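Local coordinates for protein beta-lactamase OXA-2 (Salmonella typhimurium, PDB 1K38) that hydrolyses beta-lactam antibiotics, oxacillin among them, to substituted beta-amino acids as a class D serine beta-lactamase that confers antibiotic resistance, at residues R46-S51 / G191-M196; Y125-P130 / S142-A147. All blocks are in the same frame, centred on the assembly; numbering follows the deposited sequence.

Contact 1 (R46-S51 / G191-M196); sequences RYSPAS and GWEGRM
S51 and W192 meet through a water that accepts from W192 N (2.8 Å to the water O) and donates to S51 OG. This is the active-site junction of a penicillin-recognising enzyme: S51, the predicted acyl-ester nucleophile, opens the S-x-x-K motif, and G191 closes the K-T-G motif on strand 184-192, where it probably contacts substrate. In class D enzymes the backbone N-H groups of the serine and of the residue after K-T-G form the oxyanion hole, so the water, bound to W192 N, probably occupies the place of a substrate carbonyl oxygen. The hydroxyl of S51 is also hydrogen-bonded to the carboxylated lysine at position 54. With no side chain on G191, the strand comes close enough for G191 CA to lie 3.9 Å from S51 N. The methyl of A50 presses on the next peptide, A50 CB resting 3.5 Å from W192 N, and the aliphatic CB and CG of E193 also touch it.

M196 SD sits over one face of the Y47 ring, 3.8 Å from its centroid and 24° off the normal, a Met-aromatic contact offset toward the rim at CG. The two side chains cross at about a right angle, and N215 and R42 also touch both.

Between these two points the turn is held by E193. Its CG lies between backbone N and carbonyl carbon (chi1 43°), and a bend at chi2 folds the carboxylate back on its own loop. There OE1 takes two backbone donors: R195 N at 2.7 Å, on the syn lone pair, and M196 N from above the carboxylate plane. The guanidinium of R195 closes the turn, NH1 donating in the carbonyl plane to E193 O at 2.9 Å.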
loop_
_atom_site.group_PDB
_atom_site.type_symbol
_atom_site.label_atom_id
_atom_site.label_comp_id
_atom_site.label_asym_id
_atom_site.label_seq_id
_atom_site.Cartn_x
_atom_site.Cartn_y
_atom_site.Cartn_z
ATOM N N ARG A 46 30.007 4.058 0.518
ATOM C CA ARG A 46 29.288 2.945 -0.086
ATOM C C ARG A 46 29.475 1.622 0.640
ATOM O O ARG A 46 30.593 1.240 1.002
ATOM C CB ARG A 46 29.691 2.787 -1.554
ATOM C CG ARG A 46 29.170 3.896 -2.443
ATOM C CD ARG A 46 29.624 3.701 -3.874
ATOM N NE ARG A 46 28.939 4.602 -4.792
ATOM C CZ ARG A 46 29.326 4.827 -6.044
ATOM N NH1 ARG A 46 30.402 4.223 -6.532
ATOM N NH2 ARG A 46 28.630 5.651 -6.814
ATOM N N TYR A 47 28.361 0.929 0.850
ATOM C CA TYR A 47 28.343 -0.363 1.521
ATOM C C TYR A 47 27.447 -1.311 0.733
ATOM O O TYR A 47 26.596 -0.870 -0.041
ATOM C CB TYR A 47 27.751 -0.241 2.929
ATOM C CG TYR A 47 28.546 0.580 3.917
ATOM C CD1 TYR A 47 29.732 0.093 4.463
ATOM C CD2 TYR A 47 28.076 1.816 4.358
ATOM C CE1 TYR A 47 30.425 0.814 5.430
ATOM C CE2 TYR A 47 28.759 2.543 5.321
ATOM C CZ TYR A 47 29.931 2.036 5.859
ATOM O OH TYR A 47 30.590 2.736 6.843
ATOM N N SER A 48 27.631 -2.611 0.935
ATOM C CA SER A 48 26.782 -3.589 0.266
ATOM C C SER A 48 25.345 -3.255 0.660
ATOM O O SER A 48 25.062 -3.010 1.832
ATOM C CB SER A 48 27.116 -5.002 0.749
ATOM O OG SER A 48 26.105 -5.914 0.364
ATOM N N PRO A 49 24.416 -3.244 -0.309
ATOM C CA PRO A 49 23.024 -2.928 0.024
ATOM C C PRO A 49 22.312 -4.054 0.763
ATOM O O PRO A 49 21.297 -3.830 1.415
ATOM C CB PRO A 49 22.401 -2.661 -1.343
ATOM C CG PRO A 49 23.122 -3.627 -2.217
ATOM C CD PRO A 49 24.569 -3.486 -1.756
ATOM N N ALA A 50 22.856 -5.264 0.667
ATOM C CA ALA A 50 22.248 -6.424 1.303
ATOM C C ALA A 50 20.801 -6.507 0.819
ATOM O O ALA A 50 20.529 -6.181 -0.335
ATOM C CB ALA A 50 22.321 -6.300 2.824
ATOM N N SER A 51 19.870 -6.913 1.677
ATOM C CA SER A 51 18.486 -7.045 1.229
ATOM C C SER A 51 17.740 -5.768 0.854
ATOM O O SER A 51 16.599 -5.842 0.397
ATOM C CB SER A 51 17.673 -7.854 2.239
ATOM O OG SER A 51 18.122 -9.203 2.242
ATOM N N GLY A 191 17.997 -4.489 5.684
ATOM C CA GLY A 191 19.103 -5.186 5.061
ATOM C C GLY A 191 20.139 -5.538 6.111
ATOM O O GLY A 191 20.308 -4.802 7.086
ATOM N N TRP A 192 20.805 -6.677 5.931
ATOM C CA TRP A 192 21.866 -7.117 6.839
ATOM C C TRP A 192 22.733 -8.150 6.142
ATOM O O TRP A 192 22.225 -9.142 5.625
ATOM C CB TRP A 192 21.299 -7.736 8.120
ATOM C CG TRP A 192 22.377 -8.115 9.103
ATOM C CD1 TRP A 192 23.359 -7.300 9.595
ATOM C CD2 TRP A 192 22.574 -9.395 9.724
ATOM N NE1 TRP A 192 24.152 -7.989 10.480
ATOM C CE2 TRP A 192 23.694 -9.276 10.579
ATOM C CE3 TRP A 192 21.914 -10.629 9.640
ATOM C CZ2 TRP A 192 24.167 -10.346 11.349
ATOM C CZ3 TRP A 192 22.385 -11.695 10.407
ATOM C CH2 TRP A 192 23.501 -11.543 11.249
ATOM N N GLU A 193 24.040 -7.919 6.122
ATOM C CA GLU A 193 24.932 -8.878 5.490
ATOM C C GLU A 193 25.971 -9.422 6.462
ATOM O O GLU A 193 26.981 -9.986 6.049
ATOM C CB GLU A 193 25.603 -8.263 4.256
ATOM C CG GLU A 193 26.103 -6.839 4.417
ATOM C CD GLU A 193 27.212 -6.716 5.432
ATOM O OE1 GLU A 193 26.937 -6.889 6.636
ATOM O OE2 GLU A 193 28.363 -6.451 5.022
ATOM N N GLY A 194 25.714 -9.250 7.756
ATOM C CA GLY A 194 26.627 -9.763 8.761
ATOM C C GLY A 194 27.275 -8.745 9.681
ATOM O O GLY A 194 27.305 -8.942 10.895
ATOM N N ARG A 195 27.792 -7.659 9.120
ATOM C CA ARG A 195 28.457 -6.641 9.934
ATOM C C ARG A 195 27.885 -5.247 9.725
ATOM O O ARG A 195 28.251 -4.307 10.435
ATOM C CB ARG A 195 29.955 -6.610 9.613
ATOM C CG ARG A 195 30.271 -6.168 8.188
ATOM C CD ARG A 195 30.944 -7.281 7.412
ATOM N NE ARG A 195 30.106 -8.474 7.341
ATOM C CZ ARG A 195 30.539 -9.671 6.961
ATOM N NH1 ARG A 195 29.703 -10.699 6.925
ATOM N NH2 ARG A 195 31.811 -9.843 6.628
ATOM N N MET A 196 26.993 -5.129 8.749
ATOM C CA MET A 196 26.364 -3.860 8.387
ATOM C C MET A 196 24.853 -4.037 8.268
ATOM O O MET A 196 24.391 -4.951 7.591
ATOM C CB MET A 196 26.936 -3.388 7.043
ATOM C CG MET A 196 26.000 -2.521 6.215
ATOM S SD MET A 196 26.371 -0.773 6.362
ATOM C CE MET A 196 26.555 -0.591 8.097
HETATM O O HOH W 1 19.966 -8.685 4.091
#

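Contact 2 (Y125-P130 / S142-A147)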
loop_
_atom_site.group_PDB
_atom_site.type_symbol
_atom_site.label_atom_id
_atom_site.label_comp_id
_atom_site.label_asym_id
_atom_site.label_seq_id
_atom_site.Cartn_x
_atom_site.Cartn_y
_atom_site.Cartn_z
ATOM N N TYR A 125 22.625 2.929 -9.947
ATOM C CA TYR A 125 22.564 2.453 -8.565
ATOM C C TYR A 125 23.933 2.165 -7.942
ATOM O O TYR A 125 24.554 1.141 -8.224
ATOM C CB TYR A 125 21.678 1.201 -8.522
ATOM C CG TYR A 125 21.341 0.679 -7.140
ATOM C CD1 TYR A 125 22.185 -0.211 -6.482
ATOM C CD2 TYR A 125 20.148 1.040 -6.515
ATOM C CE1 TYR A 125 21.842 -0.741 -5.235
ATOM C CE2 TYR A 125 19.799 0.522 -5.276
ATOM C CZ TYR A 125 20.644 -0.369 -4.642
ATOM O OH TYR A 125 20.272 -0.905 -3.431
ATOM N N GLY A 126 24.388 3.073 -7.084
ATOM C CA GLY A 126 25.679 2.896 -6.436
ATOM C C GLY A 126 26.792 2.715 -7.452
ATOM O O GLY A 126 26.843 3.435 -8.447
ATOM N N ASN A 127 27.682 1.755 -7.215
ATOM C CA ASN A 127 28.771 1.526 -8.156
ATOM C C ASN A 127 28.314 0.671 -9.339
ATOM O O ASN A 127 29.095 0.380 -10.247
ATOM C CB ASN A 127 29.980 0.884 -7.453
ATOM C CG ASN A 127 29.664 -0.461 -6.827
ATOM O OD1 ASN A 127 28.607 -1.046 -7.065
ATOM N ND2 ASN A 127 30.595 -0.964 -6.025
ATOM N N ALA A 128 27.040 0.284 -9.319
ATOM C CA ALA A 128 26.433 -0.517 -10.381
ATOM C C ALA A 128 27.295 -1.693 -10.829
ATOM O O ALA A 128 27.351 -2.005 -12.019
ATOM C CB ALA A 128 26.118 0.377 -11.574
ATOM N N ASP A 129 27.943 -2.356 -9.876
ATOM C CA ASP A 129 28.818 -3.485 -10.179
ATOM C C ASP A 129 28.280 -4.803 -9.620
ATOM O O ASP A 129 28.369 -5.056 -8.420
ATOM C CB ASP A 129 30.205 -3.222 -9.596
ATOM C CG ASP A 129 31.247 -4.193 -10.107
ATOM O OD1 ASP A 129 30.892 -5.357 -10.384
ATOM O OD2 ASP A 129 32.423 -3.792 -10.223
ATOM N N PRO A 130 27.721 -5.663 -10.487
ATOM C CA PRO A 130 27.179 -6.946 -10.037
ATOM C C PRO A 130 28.179 -8.104 -10.064
ATOM O O PRO A 130 27.780 -9.269 -10.016
ATOM C CB PRO A 130 26.021 -7.171 -10.994
ATOM C CG PRO A 130 26.596 -6.674 -12.273
ATOM C CD PRO A 130 27.292 -5.379 -11.870
ATOM N N SER A 142 30.356 -7.327 -5.415
ATOM C CA SER A 142 31.017 -6.030 -5.516
ATOM C C SER A 142 30.080 -4.833 -5.396
ATOM O O SER A 142 30.537 -3.709 -5.205
ATOM C CB SER A 142 31.768 -5.936 -6.846
ATOM O OG SER A 142 32.712 -6.987 -6.982
ATOM N N LEU A 143 28.777 -5.072 -5.510
ATOM C CA LEU A 143 27.802 -3.987 -5.440
ATOM C C LEU A 143 27.822 -3.216 -4.118
ATOM O O LEU A 143 27.802 -3.806 -3.037
ATOM C CB LEU A 143 26.391 -4.529 -5.695
ATOM C CG LEU A 143 25.302 -3.461 -5.845
ATOM C CD1 LEU A 143 25.605 -2.567 -7.036
ATOM C CD2 LEU A 143 23.953 -4.141 -6.026
ATOM N N ALA A 144 27.861 -1.891 -4.217
ATOM C CA ALA A 144 27.880 -1.036 -3.033
ATOM C C ALA A 144 27.179 0.289 -3.317
ATOM O O ALA A 144 27.242 0.810 -4.432
ATOM C CB ALA A 144 29.319 -0.788 -2.588
ATOM N N ILE A 145 26.524 0.834 -2.296
ATOM C CA ILE A 145 25.783 2.085 -2.428
ATOM C C ILE A 145 25.766 2.829 -1.087
ATOM O O ILE A 145 25.796 2.205 -0.028
ATOM C CB ILE A 145 24.331 1.780 -2.898
ATOM C CG1 ILE A 145 23.568 3.076 -3.165
ATOM C CG2 ILE A 145 23.622 0.918 -1.854
ATOM C CD1 ILE A 145 22.216 2.860 -3.850
ATOM N N SER A 146 25.728 4.161 -1.130
ATOM C CA SER A 146 25.719 4.953 0.100
ATOM C C SER A 146 24.313 5.305 0.568
ATOM O O SER A 146 23.338 5.157 -0.176
ATOM C CB SER A 146 26.491 6.254 -0.096
ATOM O OG SER A 146 25.740 7.170 -0.879
ATOM N N ALA A 147 24.215 5.790 1.801
ATOM C CA ALA A 147 22.922 6.178 2.348
ATOM C C ALA A 147 22.328 7.316 1.524
ATOM O O ALA A 147 21.125 7.341 1.278
ATOM C CB ALA A 147 23.066 6.599 3.809
#
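I145 stands at about a right angle to Y125 and sets its terminal methyl squarely on the ring: I145 CD1 is 3.6 Å from the centroid of Y125 and 10° off the normal, a well-centred CH-pi contact. The extended isoleucine chain, with CG1 anti to the backbone N (chi1 -175°), carries the methyl there. L143, also crossing the tyrosine at about a right angle, brings its CD2 obliquely to Y125 CE1 at 4.1 Å.

While these apolar groups meet, the amide of N127 works along the backbone of 142-147. Its ND2 donates to S142 O at 2.9 Å, the acceptor lying close to the amide plane. OD1 takes two N-H groups from opposite faces of that plane: A144 N across the contact at 3.1 Å, and D129 N within its own loop, which makes an Asx turn. With three bonds the amide is fixed in rotation, and a fourth joins the backbones, N127 N to A144 O at 3.0 Å. The same carbonyl is approached by G126 CA in a C-H...O contact, where the type II' turn from Y125 to A128 brings glycine against I145. Y125, G126 and N127 are the Y-G-N motif of class D beta-lactamases.

D129 lays its carboxylate near S142 CB, but its main polar partner is the hydroxyl of S131. Both segments belong to the long connection between helices 113-122 and 147-158: the ring of Y125 meets F53 and F153 edge-to-face, P130 packs on helix 113-122, and S146 caps the start of helix 147-158, whose first residue A147 touches strand 208-217.

How the contacts relate
Contact 2 is nested within the chain loop closed by contact 1, and their centres lie 11 Å apart. Segment 46-51 joins them: besides meeting 191-196, it reaches contact 2, Y47 O lying 2.8 Å from I145 N in a probable hydrogen bond. P49 adds a touch, its CB 3.5 Å from Y125 OH, and R46 runs past the Y-G-N turn to a salt bridge with E149 of helix 147-158. Contact 1 holds the nucleophile itself, whereas contact 2 lies farther off: the side chains of Y125 and S51 are about 9 Å apart, as are those of Y125 and K189.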